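Local coordinates for intergenic-region protein (Escherichia coli CFT073, PDB 2WJ9) that probably inhibits restriction enzymes, an antirestriction role, and forms an assembly of two subunits, at residues B[154-157]-B[158-161]; B[161-164]-B[165-168]. All blocks are in the same frame, centred on the assembly; numbering follows the deposited sequence.

Contact 1. Residues B[154-157]-B[158-161]; sequences YAMT and VHYY
The first torsions of Thr-157 and Tyr-161 set their side chains together: CG2 of Thr-157 stands anti to its own backbone N, while the ring of Tyr-161 swings anti to its carbonyl carbon (chi1 -80°). The two side chains therefore run alongside one another in the same direction, and the threonine methyl CG2 lies 3.6 Å from ring atom CE1 of Tyr-161. The same ring also approaches the Thr-157 carbonyl obliquely, its CD1 3.4 Å from that oxygen.

On another side of the helix, Met-156 leaves the backbone pointing away from the next turn, but bends at chi2 (79°) and chi3 (-79°) bring its end back. Its CE comes to 3.7 Å from CB of His-159, the two side chains crossing at about a right angle. Val-158 packs by its CG2 branch, 3.4 Å from the carbonyl O of Tyr-154.

Four successive i to i+4 backbone bonds carry these side chains. Tyr-161 N to Thr-157 O, at 3.0 Å, is nearly straight, and Val-158 N to Tyr-154 O measures 2.9 Å.

The polar ends find their partners outside these residues: His-159 NE2 bonds to His-63 O, its ring stacking with Phe-64, and Thr-157 OG1 bonds to Ala-36 O of the second subunit. Tyr-160 OH bonds to the backbone O of Glu-40 and Tyr-161 OH to its carboxylate OE1, both of the second subunit. The Tyr-161 rings of the two subunits also meet with nearly parallel planes. The i to i+4 ladder is that of an alpha-helix, here with one side on the chain's own fold and another in the dimer interface.

Contact 2. Residues B[161-164]-B[165-168]; sequences YRLR and DYAL
Water bridging joins Tyr-161, Arg-164 and Asp-165: one water donates to Tyr-161 O and, at 2.7 Å, to Asp-165 OD1, while accepting from Arg-164 NH1 at 2.9 Å. NH1 and the water both lie in the plane of the Tyr-161 ring, at its edge. Arg-164 gets there by an extended chain from CG to NE, with CG anti to the backbone N (chi1 176°).

Among charged groups, Arg-164 NH1 and Asp-165 OD1 stay 4.8 Å apart within the subunit. Arg-164 instead forms a salt bridge with Asp-165 of the second subunit, and Asp-165 with Arg-164 of that subunit, through NH1 and OD2; Arg-164 NE bonds to Thr-41 O there.

Apolar contact is lighter: Leu-163 CD1 approaches Tyr-166 CD2 obliquely at 4.3 Å, both side chains also touching Leu-98 of strand 93-98. Leu-168 CD1 lies 4.2 Å from Arg-164 CG.

Backbone bonds continue the i to i+4 ladder, with Ala-167 N to Leu-163 O at 2.9 Å and a weak link from Tyr-166 N to Arg-162 O at 3.4 Å. The reciprocal bridges, made by the same two residues of each copy, are consistent with a two-fold dimer interface built on helix 154-168.

From the N terminus, helix 154-168 follows helix 132-151, and contact 1 spans its first two turns, 154-157 with 158-161. Contact 2 takes over on the same helix, 161-164 with 165-168, sharing Tyr-161, their centres about 11 Å apart. Neither closes a loop, since each joins adjoining segments; they follow in series, without nesting or crossing. On the inner side both touch helix 132-151, through Met-156 and Tyr-160 in contact 1 and Leu-163 and Tyr-166 in contact 2. Contact 1 additionally reaches the loop at Ile-67, whereas contact 2 reaches strand 93-98 and helix 173-180. Both also meet the second subunit.

Contact 1. Residues B[154-157]-B[158-161]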
ATOM      1  N   TYR B 154      11.386   3.296   0.248  1.00 28.56           N
ATOM      2  CA  TYR B 154       9.965   3.241  -0.113  1.00 28.20           C
ATOM      3  C   TYR B 154       9.594   1.992  -0.923  1.00 27.79           C
ATOM      4  O   TYR B 154       8.445   1.558  -0.909  1.00 27.90           O
ATOM      5  CB  TYR B 154       9.535   4.513  -0.860  1.00 28.39           C
ATOM      6  CG  TYR B 154       9.439   5.743   0.020  1.00 28.68           C
ATOM      7  CD1 TYR B 154       8.273   6.029   0.729  1.00 29.56           C
ATOM      8  CD2 TYR B 154      10.510   6.623   0.140  1.00 30.22           C
ATOM      9  CE1 TYR B 154       8.179   7.155   1.543  1.00 30.10           C
ATOM     10  CE2 TYR B 154      10.421   7.759   0.952  1.00 29.63           C
ATOM     11  CZ  TYR B 154       9.254   8.015   1.652  1.00 30.09           C
ATOM     12  OH  TYR B 154       9.165   9.147   2.450  1.00 32.17           O
ATOM     13  N   ALA B 155      10.555   1.409  -1.624  1.00 28.22           N
ATOM     14  CA  ALA B 155      10.313   0.133  -2.310  1.00 28.34           C
ATOM     15  C   ALA B 155       9.917  -0.981  -1.320  1.00 28.27           C
ATOM     16  O   ALA B 155       9.097  -1.833  -1.645  1.00 28.71           O
ATOM     17  CB  ALA B 155      11.530  -0.286  -3.135  1.00 28.64           C
ATOM     18  N   MET B 156      10.480  -0.961  -0.110  1.00 28.64           N
ATOM     19  CA  MET B 156      10.131  -1.959   0.920  1.00 28.60           C
ATOM     20  C   MET B 156       8.717  -1.681   1.450  1.00 28.55           C
ATOM     21  O   MET B 156       7.918  -2.618   1.637  1.00 28.65           O
ATOM     22  CB  MET B 156      11.161  -1.967   2.059  1.00 28.67           C
ATOM     23  CG  MET B 156      10.974  -3.084   3.098  1.00 28.86           C
ATOM     24  SD  MET B 156      11.542  -4.749   2.686  1.00 29.02           S
ATOM     25  CE  MET B 156      10.225  -5.381   1.640  1.00 30.82           C
ATOM     26  N   THR B 157       8.425  -0.399   1.679  1.00 28.12           N
ATOM     27  CA  THR B 157       7.077   0.069   2.060  1.00 28.08           C
ATOM     28  C   THR B 157       6.005  -0.411   1.068  1.00 27.84           C
ATOM     29  O   THR B 157       4.931  -0.884   1.461  1.00 27.54           O
ATOM     30  CB  THR B 157       7.006   1.625   2.166  1.00 27.74           C
ATOM     31  OG1 THR B 157       8.208   2.156   2.745  1.00 27.80           O
ATOM     32  CG2 THR B 157       5.795   2.077   2.995  1.00 29.14           C
ATOM     33  N   VAL B 158       6.289  -0.289  -0.228  1.00 27.96           N
ATOM     34  CA  VAL B 158       5.340  -0.749  -1.230  1.00 28.12           C
ATOM     35  C   VAL B 158       5.080  -2.267  -1.166  1.00 28.39           C
ATOM     36  O   VAL B 158       3.928  -2.688  -1.249  1.00 28.53           O
ATOM     37  CB  VAL B 158       5.760  -0.301  -2.637  1.00 27.67           C
ATOM     38  CG1 VAL B 158       4.936  -1.016  -3.707  1.00 28.06           C
ATOM     39  CG2 VAL B 158       5.653   1.228  -2.752  1.00 26.82           C
ATOM     40  N   HIS B 159       6.129  -3.069  -0.989  1.00 28.56           N
ATOM     41  CA  HIS B 159       5.961  -4.510  -0.730  1.00 29.09           C
ATOM     42  C   HIS B 159       5.048  -4.772   0.486  1.00 28.86           C
ATOM     43  O   HIS B 159       4.185  -5.656   0.445  1.00 28.94           O
ATOM     44  CB  HIS B 159       7.317  -5.218  -0.565  1.00 29.37           C
ATOM     45  CG  HIS B 159       7.890  -5.734  -1.853  1.00 30.45           C
ATOM     46  ND1 HIS B 159       7.244  -6.673  -2.629  1.00 30.87           N
ATOM     47  CD2 HIS B 159       9.045  -5.443  -2.499  1.00 31.26           C
ATOM     48  CE1 HIS B 159       7.967  -6.925  -3.708  1.00 30.07           C
ATOM     49  NE2 HIS B 159       9.069  -6.198  -3.651  1.00 29.23           N
ATOM     50  N   TYR B 160       5.223  -3.998   1.557  1.00 28.59           N
ATOM     51  CA  TYR B 160       4.351  -4.122   2.724  1.00 29.53           C
ATOM     52  C   TYR B 160       2.880  -3.840   2.394  1.00 29.59           C
ATOM     53  O   TYR B 160       2.003  -4.642   2.722  1.00 29.88           O
ATOM     54  CB  TYR B 160       4.812  -3.203   3.858  1.00 29.26           C
ATOM     55  CG  TYR B 160       3.904  -3.265   5.078  1.00 29.80           C
ATOM     56  CD1 TYR B 160       3.848  -4.414   5.852  1.00 30.59           C
ATOM     57  CD2 TYR B 160       3.084  -2.199   5.428  1.00 32.32           C
ATOM     58  CE1 TYR B 160       3.012  -4.504   6.956  1.00 31.46           C
ATOM     59  CE2 TYR B 160       2.240  -2.270   6.552  1.00 32.17           C
ATOM     60  CZ  TYR B 160       2.209  -3.436   7.308  1.00 31.79           C
ATOM     61  OH  TYR B 160       1.382  -3.532   8.427  1.00 32.19           O
ATOM     62  N   TYR B 161       2.609  -2.709   1.738  1.00 29.34           N
ATOM     63  CA  TYR B 161       1.223  -2.349   1.385  1.00 29.10           C
ATOM     64  C   TYR B 161       0.594  -3.396   0.435  1.00 28.65           C
ATOM     65  O   TYR B 161      -0.575  -3.747   0.562  1.00 28.93           O
ATOM     66  CB  TYR B 161       1.143  -0.929   0.780  1.00 29.36           C
ATOM     67  CG  TYR B 161       1.164   0.206   1.798  1.00 29.40           C
ATOM     68  CD1 TYR B 161       2.215   1.109   1.840  1.00 30.04           C
ATOM     69  CD2 TYR B 161       0.114   0.391   2.704  1.00 31.51           C
ATOM     70  CE1 TYR B 161       2.244   2.148   2.769  1.00 29.69           C
ATOM     71  CE2 TYR B 161       0.139   1.434   3.634  1.00 30.81           C
ATOM     72  CZ  TYR B 161       1.210   2.299   3.662  1.00 30.78           C
ATOM     73  OH  TYR B 161       1.259   3.334   4.571  1.00 30.34           O
TER

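Contact 2. Residues B[161-164]-B[165-168]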
ATOM      1  N   TYR B 161       2.609  -2.709   1.738  1.00 29.34           N
ATOM      2  CA  TYR B 161       1.223  -2.349   1.385  1.00 29.10           C
ATOM      3  C   TYR B 161       0.594  -3.396   0.435  1.00 28.65           C
ATOM      4  O   TYR B 161      -0.575  -3.747   0.562  1.00 28.93           O
ATOM      5  CB  TYR B 161       1.143  -0.929   0.780  1.00 29.36           C
ATOM      6  CG  TYR B 161       1.164   0.206   1.798  1.00 29.40           C
ATOM      7  CD1 TYR B 161       2.215   1.109   1.840  1.00 30.04           C
ATOM      8  CD2 TYR B 161       0.114   0.391   2.704  1.00 31.51           C
ATOM      9  CE1 TYR B 161       2.244   2.148   2.769  1.00 29.69           C
ATOM     10  CE2 TYR B 161       0.139   1.434   3.634  1.00 30.81           C
ATOM     11  CZ  TYR B 161       1.210   2.299   3.662  1.00 30.78           C
ATOM     12  OH  TYR B 161       1.259   3.334   4.571  1.00 30.34           O
ATOM     13  N   ARG B 162       1.382  -3.917  -0.494  1.00 29.36           N
ATOM     14  CA  ARG B 162       0.862  -4.875  -1.480  1.00 29.03           C
ATOM     15  C   ARG B 162       0.486  -6.223  -0.846  1.00 29.75           C
ATOM     16  O   ARG B 162      -0.581  -6.774  -1.126  1.00 30.22           O
ATOM     17  CB  ARG B 162       1.845  -5.036  -2.640  1.00 29.24           C
ATOM     18  CG  ARG B 162       1.810  -3.823  -3.570  1.00 28.05           C
ATOM     19  CD  ARG B 162       2.895  -3.839  -4.618  1.00 28.79           C
ATOM     20  NE  ARG B 162       2.691  -2.757  -5.581  1.00 29.22           N
ATOM     21  CZ  ARG B 162       3.548  -2.415  -6.535  1.00 29.24           C
ATOM     22  NH1 ARG B 162       4.705  -3.054  -6.669  1.00 28.71           N
ATOM     23  NH2 ARG B 162       3.236  -1.422  -7.359  1.00 29.08           N
ATOM     24  N   LEU B 163       1.349  -6.735   0.018  1.00 29.84           N
ATOM     25  CA  LEU B 163       1.038  -7.959   0.778  1.00 29.80           C
ATOM     26  C   LEU B 163      -0.082  -7.744   1.807  1.00 29.80           C
ATOM     27  O   LEU B 163      -0.922  -8.632   2.011  1.00 29.80           O
ATOM     28  CB  LEU B 163       2.296  -8.518   1.451  1.00 29.91           C
ATOM     29  CG  LEU B 163       2.155  -9.862   2.184  1.00 29.07           C
ATOM     30  CD1 LEU B 163       1.733 -10.980   1.227  1.00 29.71           C
ATOM     31  CD2 LEU B 163       3.468 -10.203   2.910  1.00 29.03           C
ATOM     32  N   ARG B 164      -0.088  -6.581   2.464  1.00 29.95           N
ATOM     33  CA  ARG B 164      -1.162  -6.218   3.388  1.00 29.76           C
ATOM     34  C   ARG B 164      -2.532  -6.303   2.708  1.00 29.61           C
ATOM     35  O   ARG B 164      -3.475  -6.812   3.291  1.00 29.16           O
ATOM     36  CB  ARG B 164      -0.924  -4.818   3.992  1.00 29.85           C
ATOM     37  CG  ARG B 164      -2.030  -4.266   4.908  1.00 30.33           C
ATOM     38  CD  ARG B 164      -1.574  -2.903   5.462  1.00 30.47           C
ATOM     39  NE  ARG B 164      -2.571  -2.144   6.219  1.00 31.87           N
ATOM     40  CZ  ARG B 164      -3.261  -1.090   5.778  1.00 33.18           C
ATOM     41  NH1 ARG B 164      -3.124  -0.640   4.534  1.00 32.33           N
ATOM     42  NH2 ARG B 164      -4.106  -0.476   6.595  1.00 34.81           N
ATOM     43  N   ASP B 165      -2.637  -5.823   1.464  1.00 29.44           N
ATOM     44  CA  ASP B 165      -3.910  -5.921   0.723  1.00 29.73           C
ATOM     45  C   ASP B 165      -4.353  -7.373   0.494  1.00 29.60           C
ATOM     46  O   ASP B 165      -5.531  -7.690   0.634  1.00 29.35           O
ATOM     47  CB  ASP B 165      -3.826  -5.208  -0.634  1.00 29.85           C
ATOM     48  CG  ASP B 165      -4.054  -3.712  -0.542  1.00 31.41           C
ATOM     49  OD1 ASP B 165      -4.245  -3.168   0.573  1.00 31.11           O
ATOM     50  OD2 ASP B 165      -4.058  -3.069  -1.619  1.00 32.66           O
ATOM     51  N   TYR B 166      -3.410  -8.240   0.143  1.00 29.97           N
ATOM     52  CA  TYR B 166      -3.683  -9.677   0.015  1.00 29.99           C
ATOM     53  C   TYR B 166      -4.176 -10.276   1.344  1.00 29.88           C
ATOM     54  O   TYR B 166      -5.125 -11.083   1.355  1.00 29.85           O
ATOM     55  CB  TYR B 166      -2.434 -10.410  -0.484  1.00 30.17           C
ATOM     56  CG  TYR B 166      -2.636 -11.883  -0.767  1.00 30.01           C
ATOM     57  CD1 TYR B 166      -3.502 -12.310  -1.768  1.00 31.17           C
ATOM     58  CD2 TYR B 166      -1.941 -12.853  -0.053  1.00 28.99           C
ATOM     59  CE1 TYR B 166      -3.679 -13.657  -2.037  1.00 31.01           C
ATOM     60  CE2 TYR B 166      -2.117 -14.198  -0.314  1.00 30.37           C
ATOM     61  CZ  TYR B 166      -2.985 -14.599  -1.310  1.00 31.02           C
ATOM     62  OH  TYR B 166      -3.169 -15.942  -1.582  1.00 32.70           O
ATOM     63  N   ALA B 167      -3.550  -9.859   2.454  1.00 29.85           N
ATOM     64  CA  ALA B 167      -3.960 -10.291   3.801  1.00 29.69           C
ATOM     65  C   ALA B 167      -5.373  -9.813   4.133  1.00 29.67           C
ATOM     66  O   ALA B 167      -6.161 -10.552   4.735  1.00 29.20           O
ATOM     67  CB  ALA B 167      -2.977  -9.785   4.853  1.00 29.52           C
ATOM     68  N   LEU B 168      -5.697  -8.581   3.723  1.00 29.27           N
ATOM     69  CA  LEU B 168      -7.015  -8.011   3.990  1.00 29.40           C
ATOM     70  C   LEU B 168      -8.129  -8.750   3.247  1.00 29.00           C
ATOM     71  O   LEU B 168      -9.278  -8.693   3.671  1.00 29.84           O
ATOM     72  CB  LEU B 168      -7.045  -6.506   3.667  1.00 29.28           C
ATOM     73  CG  LEU B 168      -6.285  -5.623   4.672  1.00 30.00           C
ATOM     74  CD1 LEU B 168      -6.114  -4.187   4.146  1.00 30.28           C
ATOM     75  CD2 LEU B 168      -6.979  -5.614   6.025  1.00 30.27           C
TER
HETATM   76  O   HOH W   1      -2.315  -2.095   2.144  1.00 23.96           O